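Local coordinates for Epf (Streptococcus pyogenes, PDB 4ES8), which is a cell-surface adhesin that binds to cells through an N-terminal domain containing a carbohydrate-binding module, at residues A225-K237 against N271-L285. Sequence-based numbering, arbitrary orientation. Where two conformers were deposited one is given.
Sequences AYVGNKNVQLTLK and NPISITLSEDQAKSL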
ATOM      1  N   ALA A 225      32.501 -12.481  -6.774  1.00 18.37           N
ATOM      2  CA  ALA A 225      33.600 -11.695  -6.249  1.00 18.04           C
ATOM      3  C   ALA A 225      34.892 -12.409  -6.568  1.00 20.43           C
ATOM      4  O   ALA A 225      34.968 -13.629  -6.408  1.00 19.40           O
ATOM      5  CB  ALA A 225      33.458 -11.513  -4.741  1.00 18.98           C
ATOM      6  N   TYR A 226      35.891 -11.651  -7.012  1.00 19.32           N
ATOM      7  CA  TYR A 226      37.210 -12.206  -7.320  1.00 19.30           C
ATOM      8  C   TYR A 226      38.273 -11.471  -6.528  1.00 22.09           C
ATOM      9  O   TYR A 226      38.173 -10.258  -6.329  1.00 21.42           O
ATOM     10  CB  TYR A 226      37.504 -12.119  -8.839  1.00 20.74           C
ATOM     11  CG  TYR A 226      36.439 -12.728  -9.732  1.00 23.54           C
ATOM     12  CD1 TYR A 226      36.044 -14.053  -9.577  1.00 25.45           C
ATOM     13  CD2 TYR A 226      35.875 -11.997 -10.774  1.00 25.27           C
ATOM     14  CE1 TYR A 226      35.082 -14.624 -10.410  1.00 28.97           C
ATOM     15  CE2 TYR A 226      34.929 -12.564 -11.630  1.00 26.45           C
ATOM     16  CZ  TYR A 226      34.540 -13.879 -11.447  1.00 34.97           C
ATOM     17  OH  TYR A 226      33.593 -14.433 -12.272  1.00 36.61           O
ATOM     18  N   VAL A 227      39.306 -12.206  -6.065  1.00 20.61           N
ATOM     19  CA  VAL A 227      40.433 -11.620  -5.312  1.00 21.67           C
ATOM     20  C   VAL A 227      41.053 -10.431  -6.098  1.00 25.68           C
ATOM     21  O   VAL A 227      41.186 -10.513  -7.318  1.00 25.49           O
ATOM     22  CB  VAL A 227      41.508 -12.694  -4.982  1.00 26.07           C
ATOM     23  CG1 VAL A 227      41.051 -13.594  -3.845  1.00 25.56           C
ATOM     24  CG2 VAL A 227      41.862 -13.536  -6.213  1.00 26.53           C
ATOM     25  N   GLY A 228      41.333  -9.330  -5.403  1.00 23.36           N
ATOM     26  CA  GLY A 228      41.914  -8.124  -5.994  1.00 24.21           C
ATOM     27  C   GLY A 228      41.023  -7.305  -6.915  1.00 30.59           C
ATOM     28  O   GLY A 228      41.482  -6.303  -7.479  1.00 32.16           O
ATOM     29  N   ASN A 229      39.733  -7.699  -7.053  1.00 25.50           N
ATOM     30  CA  ASN A 229      38.760  -7.027  -7.911  1.00 24.24           C
ATOM     31  C   ASN A 229      37.759  -6.231  -7.060  1.00 27.60           C
ATOM     32  O   ASN A 229      37.131  -6.787  -6.151  1.00 26.92           O
ATOM     33  CB  ASN A 229      38.056  -8.050  -8.800  1.00 23.13           C
ATOM     34  CG  ASN A 229      37.286  -7.455  -9.967  1.00 38.01           C
ATOM     35  OD1 ASN A 229      36.619  -6.423  -9.852  1.00 29.92           O
ATOM     36  ND2 ASN A 229      37.338  -8.117 -11.112  1.00 29.01           N
ATOM     37  N   LYS A 230      37.638  -4.923  -7.335  1.00 22.48           N
ATOM     38  CA  LYS A 230      36.750  -4.020  -6.593  1.00 21.68           C
ATOM     39  C   LYS A 230      35.269  -4.252  -6.890  1.00 24.13           C
ATOM     40  O   LYS A 230      34.425  -3.903  -6.053  1.00 23.28           O
ATOM     41  CB  LYS A 230      37.076  -2.551  -6.925  1.00 23.58           C
ATOM     42  CG  LYS A 230      38.435  -2.067  -6.405  1.00 40.77           C
ATOM     43  CD  LYS A 230      38.755  -0.613  -6.803  1.00 48.11           C
ATOM     44  CE  LYS A 230      39.050  -0.409  -8.276  1.00 60.29           C
ATOM     45  NZ  LYS A 230      40.311  -1.075  -8.702  1.00 71.82           N
ATOM     46  N   ASN A 231      34.949  -4.802  -8.082  1.00 21.22           N
ATOM     47  CA  ASN A 231      33.580  -5.001  -8.536  0.50 20.76           C
ATOM     48  C   ASN A 231      32.988  -6.320  -8.029  1.00 23.43           C
ATOM     49  O   ASN A 231      33.460  -7.392  -8.416  1.00 23.43           O
ATOM     50  CB  ASN A 231      33.534  -4.942 -10.075  0.50 22.60           C
ATOM     51  CG  ASN A 231      34.353  -3.818 -10.676  0.50 41.76           C
ATOM     52  OD1 ASN A 231      34.157  -2.633 -10.378  0.50 28.71           O
ATOM     53  ND2 ASN A 231      35.310  -4.172 -11.523  0.50 38.19           N
ATOM     54  N   VAL A 232      31.935  -6.235  -7.195  1.00 18.17           N
ATOM     55  CA  VAL A 232      31.215  -7.388  -6.678  1.00 17.47           C
ATOM     56  C   VAL A 232      29.850  -7.353  -7.352  1.00 22.23           C
ATOM     57  O   VAL A 232      29.233  -6.285  -7.395  1.00 23.26           O
ATOM     58  CB  VAL A 232      31.113  -7.378  -5.123  1.00 20.40           C
ATOM     59  CG1 VAL A 232      30.247  -8.534  -4.624  1.00 20.36           C
ATOM     60  CG2 VAL A 232      32.499  -7.425  -4.473  1.00 19.71           C
ATOM     61  N   GLN A 233      29.397  -8.482  -7.891  1.00 17.11           N
ATOM     62  CA  GLN A 233      28.104  -8.523  -8.574  1.00 17.13           C
ATOM     63  C   GLN A 233      27.160  -9.424  -7.809  1.00 19.31           C
ATOM     64  O   GLN A 233      27.436 -10.614  -7.640  1.00 17.57           O
ATOM     65  CB  GLN A 233      28.266  -9.009 -10.032  1.00 18.83           C
ATOM     66  CG  GLN A 233      29.038  -8.024 -10.915  1.00 26.45           C
ATOM     67  CD  GLN A 233      29.049  -8.445 -12.368  1.00 46.32           C
ATOM     68  OE1 GLN A 233      28.872  -9.626 -12.715  1.00 38.78           O
ATOM     69  NE2 GLN A 233      29.283  -7.483 -13.252  1.00 40.92           N
ATOM     70  N   LEU A 234      26.027  -8.866  -7.354  1.00 15.37           N
ATOM     71  CA  LEU A 234      25.049  -9.661  -6.615  1.00 14.40           C
ATOM     72  C   LEU A 234      23.767  -9.815  -7.405  1.00 17.98           C
ATOM     73  O   LEU A 234      23.163  -8.807  -7.787  1.00 19.20           O
ATOM     74  CB  LEU A 234      24.734  -9.024  -5.260  1.00 14.41           C
ATOM     75  CG  LEU A 234      25.919  -8.762  -4.328  1.00 17.01           C
ATOM     76  CD1 LEU A 234      25.435  -8.172  -3.051  1.00 17.17           C
ATOM     77  CD2 LEU A 234      26.705 -10.074  -3.985  1.00 15.75           C
ATOM     78  N   THR A 235      23.359 -11.064  -7.656  1.00 13.43           N
ATOM     79  CA  THR A 235      22.104 -11.335  -8.357  1.00 12.81           C
ATOM     80  C   THR A 235      21.014 -11.567  -7.313  1.00 15.90           C
ATOM     81  O   THR A 235      21.115 -12.489  -6.502  1.00 15.63           O
ATOM     82  CB  THR A 235      22.254 -12.538  -9.314  1.00 20.34           C
ATOM     83  OG1 THR A 235      23.277 -12.244 -10.266  1.00 19.94           O
ATOM     84  CG2 THR A 235      20.942 -12.893 -10.054  1.00 18.33           C
ATOM     85  N   LEU A 236      19.968 -10.740  -7.340  1.00 11.50           N
ATOM     86  CA  LEU A 236      18.866 -10.886  -6.390  1.00 11.51           C
ATOM     87  C   LEU A 236      17.697 -11.678  -6.976  1.00 14.38           C
ATOM     88  O   LEU A 236      17.479 -11.679  -8.200  1.00 15.93           O
ATOM     89  CB  LEU A 236      18.337  -9.499  -5.991  1.00 11.49           C
ATOM     90  CG  LEU A 236      19.329  -8.505  -5.380  1.00 13.80           C
ATOM     91  CD1 LEU A 236      18.629  -7.173  -5.098  1.00 13.22           C
ATOM     92  CD2 LEU A 236      19.979  -9.070  -4.120  1.00 14.86           C
ATOM     93  N   LYS A 237      16.951 -12.329  -6.090  1.00 11.91           N
ATOM     94  CA  LYS A 237      15.745 -13.085  -6.435  0.50 11.63           C
ATOM     95  C   LYS A 237      14.690 -12.842  -5.360  1.00 15.73           C
ATOM     96  O   LYS A 237      15.030 -12.352  -4.277  1.00 14.31           O
ATOM     97  CB  LYS A 237      16.054 -14.595  -6.576  0.50 14.54           C
ATOM     98  CG  LYS A 237      16.396 -15.284  -5.254  0.50 11.99           C
ATOM     99  CD  LYS A 237      16.716 -16.769  -5.411  0.50 18.39           C
ATOM    100  CE  LYS A 237      17.189 -17.355  -4.099  0.50 20.89           C
ATOM    101  NZ  LYS A 237      17.663 -18.768  -4.244  0.50 21.39           N
ATOM    102  N   ASN A 271      19.393  -6.746 -12.289  1.00 15.14           N
ATOM    103  CA  ASN A 271      20.481  -7.640 -11.936  1.00 15.62           C
ATOM    104  C   ASN A 271      21.594  -7.567 -13.002  1.00 21.22           C
ATOM    105  O   ASN A 271      21.293  -7.431 -14.192  1.00 21.81           O
ATOM    106  CB  ASN A 271      19.988  -9.071 -11.795  1.00 15.25           C
ATOM    107  CG  ASN A 271      19.334  -9.356 -10.482  1.00 20.33           C
ATOM    108  OD1 ASN A 271      19.735  -8.832  -9.432  1.00 15.16           O
ATOM    109  ND2 ASN A 271      18.328 -10.222 -10.497  1.00 18.69           N
ATOM    110  N   PRO A 272      22.879  -7.638 -12.602  1.00 18.85           N
ATOM    111  CA  PRO A 272      23.362  -7.765 -11.217  1.00 18.64           C
ATOM    112  C   PRO A 272      23.488  -6.409 -10.527  1.00 19.98           C
ATOM    113  O   PRO A 272      23.737  -5.370 -11.170  1.00 20.95           O
ATOM    114  CB  PRO A 272      24.737  -8.424 -11.404  1.00 21.16           C
ATOM    115  CG  PRO A 272      25.241  -7.851 -12.708  1.00 25.32           C
ATOM    116  CD  PRO A 272      24.002  -7.587 -13.567  1.00 20.99           C
ATOM    117  N   ILE A 273      23.304  -6.420  -9.208  1.00 15.78           N
ATOM    118  CA  ILE A 273      23.484  -5.234  -8.387  1.00 15.36           C
ATOM    119  C   ILE A 273      24.972  -5.132  -8.138  1.00 20.79           C
ATOM    120  O   ILE A 273      25.566  -6.082  -7.623  1.00 19.17           O
ATOM    121  CB  ILE A 273      22.675  -5.304  -7.056  1.00 17.71           C
ATOM    122  CG1 ILE A 273      21.177  -5.683  -7.266  1.00 18.38           C
ATOM    123  CG2 ILE A 273      22.865  -4.038  -6.219  1.00 18.39           C
ATOM    124  CD1 ILE A 273      20.292  -4.769  -8.188  1.00 23.95           C
ATOM    125  N   SER A 274      25.572  -4.008  -8.500  1.00 19.36           N
ATOM    126  CA  SER A 274      27.008  -3.845  -8.314  1.00 19.66           C
ATOM    127  C   SER A 274      27.317  -3.189  -6.992  1.00 22.44           C
ATOM    128  O   SER A 274      26.648  -2.242  -6.567  1.00 22.17           O
ATOM    129  CB  SER A 274      27.615  -3.026  -9.448  1.00 25.08           C
ATOM    130  OG  SER A 274      27.434  -3.698 -10.683  1.00 35.28           O
ATOM    131  N   ILE A 275      28.333  -3.730  -6.324  1.00 19.18           N
ATOM    132  CA  ILE A 275      28.901  -3.191  -5.106  1.00 19.07           C
ATOM    133  C   ILE A 275      30.380  -2.941  -5.429  1.00 22.46           C
ATOM    134  O   ILE A 275      31.042  -3.832  -5.970  1.00 23.12           O
ATOM    135  CB  ILE A 275      28.681  -4.130  -3.884  1.00 22.69           C
ATOM    136  CG1 ILE A 275      27.166  -4.217  -3.540  1.00 23.81           C
ATOM    137  CG2 ILE A 275      29.509  -3.652  -2.670  1.00 24.03           C
ATOM    138  CD1 ILE A 275      26.786  -5.029  -2.288  1.00 27.66           C
ATOM    139  N   THR A 276      30.864  -1.724  -5.158  1.00 17.97           N
ATOM    140  CA  THR A 276      32.262  -1.380  -5.399  1.00 18.51           C
ATOM    141  C   THR A 276      32.999  -1.348  -4.069  1.00 22.09           C
ATOM    142  O   THR A 276      32.678  -0.538  -3.205  1.00 21.01           O
ATOM    143  CB  THR A 276      32.391  -0.044  -6.156  1.00 30.19           C
ATOM    144  OG1 THR A 276      31.599  -0.100  -7.340  1.00 28.11           O
ATOM    145  CG2 THR A 276      33.849   0.287  -6.511  1.00 29.34           C
ATOM    146  N   LEU A 277      34.009  -2.217  -3.916  1.00 19.28           N
ATOM    147  CA  LEU A 277      34.823  -2.233  -2.705  1.00 18.86           C
ATOM    148  C   LEU A 277      35.894  -1.160  -2.789  1.00 24.20           C
ATOM    149  O   LEU A 277      36.188  -0.684  -3.887  1.00 25.06           O
ATOM    150  CB  LEU A 277      35.522  -3.612  -2.574  1.00 17.81           C
ATOM    151  CG  LEU A 277      34.644  -4.856  -2.509  1.00 20.97           C
ATOM    152  CD1 LEU A 277      35.498  -6.116  -2.596  1.00 19.18           C
ATOM    153  CD2 LEU A 277      33.802  -4.866  -1.225  1.00 22.11           C
ATOM    154  N   SER A 278      36.532  -0.833  -1.655  1.00 21.95           N
ATOM    155  CA  SER A 278      37.692   0.058  -1.689  1.00 22.05           C
ATOM    156  C   SER A 278      38.882  -0.770  -2.230  1.00 27.28           C
ATOM    157  O   SER A 278      38.785  -2.005  -2.286  1.00 25.30           O
ATOM    158  CB  SER A 278      37.975   0.619  -0.300  1.00 24.65           C
ATOM    159  OG  SER A 278      38.542  -0.368   0.548  1.00 27.30           O
ATOM    160  N   GLU A 279      39.985  -0.114  -2.645  1.00 24.75           N
ATOM    161  CA  GLU A 279      41.146  -0.835  -3.181  1.00 25.12           C
ATOM    162  C   GLU A 279      41.721  -1.802  -2.137  1.00 26.86           C
ATOM    163  O   GLU A 279      42.018  -2.942  -2.487  1.00 25.51           O
ATOM    164  CB  GLU A 279      42.226   0.140  -3.689  1.00 27.29           C
ATOM    165  CG  GLU A 279      41.897   0.721  -5.056  1.00 41.73           C
ATOM    166  CD  GLU A 279      42.420  -0.058  -6.249  1.00 77.14           C
ATOM    167  OE1 GLU A 279      42.106  -1.266  -6.370  1.00 74.57           O
ATOM    168  OE2 GLU A 279      43.122   0.554  -7.086  1.00 80.96           O
ATOM    169  N   ASP A 280      41.820  -1.359  -0.861  1.00 23.46           N
ATOM    170  CA  ASP A 280      42.311  -2.153   0.266  1.00 23.36           C
ATOM    171  C   ASP A 280      41.403  -3.359   0.518  1.00 25.65           C
ATOM    172  O   ASP A 280      41.900  -4.471   0.700  1.00 25.97           O
ATOM    173  CB  ASP A 280      42.413  -1.297   1.538  1.00 25.80           C
ATOM    174  CG  ASP A 280      43.421  -0.153   1.465  1.00 42.62           C
ATOM    175  OD1 ASP A 280      44.321  -0.202   0.592  1.00 43.30           O
ATOM    176  OD2 ASP A 280      43.302   0.796   2.276  1.00 49.19           O
ATOM    177  N   GLN A 281      40.067  -3.142   0.491  1.00 20.91           N
ATOM    178  CA  GLN A 281      39.108  -4.235   0.677  1.00 18.96           C
ATOM    179  C   GLN A 281      39.272  -5.308  -0.397  1.00 20.02           C
ATOM    180  O   GLN A 281      39.347  -6.491  -0.050  1.00 19.70           O
ATOM    181  CB  GLN A 281      37.666  -3.703   0.672  1.00 19.14           C
ATOM    182  CG  GLN A 281      37.306  -2.964   1.945  1.00 18.88           C
ATOM    183  CD  GLN A 281      35.939  -2.322   1.831  1.00 23.12           C
ATOM    184  OE1 GLN A 281      35.379  -2.186   0.737  1.00 22.73           O
ATOM    185  NE2 GLN A 281      35.388  -1.915   2.951  1.00 19.85           N
ATOM    186  N   ALA A 282      39.374  -4.909  -1.695  1.00 18.12           N
ATOM    187  CA  ALA A 282      39.542  -5.841  -2.818  1.00 18.33           C
ATOM    188  C   ALA A 282      40.850  -6.629  -2.693  1.00 22.28           C
ATOM    189  O   ALA A 282      40.872  -7.839  -2.914  1.00 21.18           O
ATOM    190  CB  ALA A 282      39.523  -5.085  -4.139  1.00 19.14           C
ATOM    191  N   LYS A 283      41.936  -5.928  -2.336  1.00 20.01           N
ATOM    192  CA  LYS A 283      43.250  -6.544  -2.157  1.00 20.95           C
ATOM    193  C   LYS A 283      43.230  -7.546  -0.996  1.00 23.69           C
ATOM    194  O   LYS A 283      43.967  -8.533  -1.047  1.00 23.13           O
ATOM    195  CB  LYS A 283      44.287  -5.443  -1.901  1.00 23.98           C
ATOM    196  CG  LYS A 283      45.728  -5.912  -1.919  1.00 46.09           C
ATOM    197  CD  LYS A 283      46.638  -4.814  -1.391  1.00 59.56           C
ATOM    198  CE  LYS A 283      48.084  -5.218  -1.386  1.00 68.27           C
ATOM    199  NZ  LYS A 283      48.547  -5.668  -2.723  1.00 76.46           N
ATOM    200  N   SER A 284      42.384  -7.289   0.040  1.00 21.02           N
ATOM    201  CA  SER A 284      42.270  -8.118   1.247  1.00 19.72           C
ATOM    202  C   SER A 284      41.414  -9.390   1.060  1.00 21.01           C
ATOM    203  O   SER A 284      41.503 -10.279   1.908  1.00 17.34           O
ATOM    204  CB  SER A 284      41.710  -7.301   2.406  1.00 24.94           C
ATOM    205  OG  SER A 284      42.605  -6.264   2.780  1.00 37.08           O
ATOM    206  N   LEU A 285      40.600  -9.495  -0.021  1.00 18.16           N
ATOM    207  CA  LEU A 285      39.793 -10.709  -0.247  1.00 17.76           C
ATOM    208  C   LEU A 285      40.677 -11.939  -0.366  1.00 20.66           C
ATOM    209  O   LEU A 285      41.735 -11.874  -1.006  1.00 20.69           O
ATOM    210  CB  LEU A 285      38.939 -10.600  -1.523  1.00 17.12           C
ATOM    211  CG  LEU A 285      37.854  -9.519  -1.557  1.00 19.63           C
ATOM    212  CD1 LEU A 285      37.261  -9.439  -2.946  1.00 18.39           C
ATOM    213  CD2 LEU A 285      36.750  -9.795  -0.509  1.00 20.46           C
TER
HETATM  214  O   HOH W   1      31.867  -1.833  -9.214  1.00 38.42           O
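V232 and I275 form a hydrogen-bonded pair where strand 231-237 runs antiparallel to strand 273-276. L234 and I273 form another. The bonding continues beyond both ends of strand 273-276. At one end L277 N donates to K230 O in the carbonyl plane, on a lone pair. At the other, the N271 side chain stands in for a strand backbone. Its OD1 accepts from L236 N at 2.8 Å, with the N-H above the carbonyl plane of the amide. Its ND2 donates to L236 O, also at 2.8 Å, on a lone pair of that carbonyl but a little out of the amide's own plane. The two bonds fix the amide's rotation just before the cis peptide bond to P272.

K230 can be followed outward. CB and CG pass L277 O, with CG 3.6 Å from it. CG also lies 3.9 Å from A282 CB. CD runs against the E279 carboxylate, 3.4 Å from OE1. CE stays beside the same oxygen, 3.7 Å from E279 OE1. Bends at chi3 (-70°) and chi4 (-67°) curl the chain back, and NZ meets E279 OE1 at 2.9 Å. This is a salt bridge with a weak hydrogen bond.

The V232, L234, I273 and I275 side chains share one sheet face. L234 CD1 touches I275 CD1 at 3.5 Å. I250 of strand 248-253 packs on L234, I273 and I275, joining this three-stranded sheet to the four-stranded one, consistent with a sandwich of the fibronectin-like domain. The contact thus pairs an apolar buried face with a polar, solvent-facing one. The salt bridge is partly open to solvent, so its charges are probably screened, while the straight backbone bonds set the register.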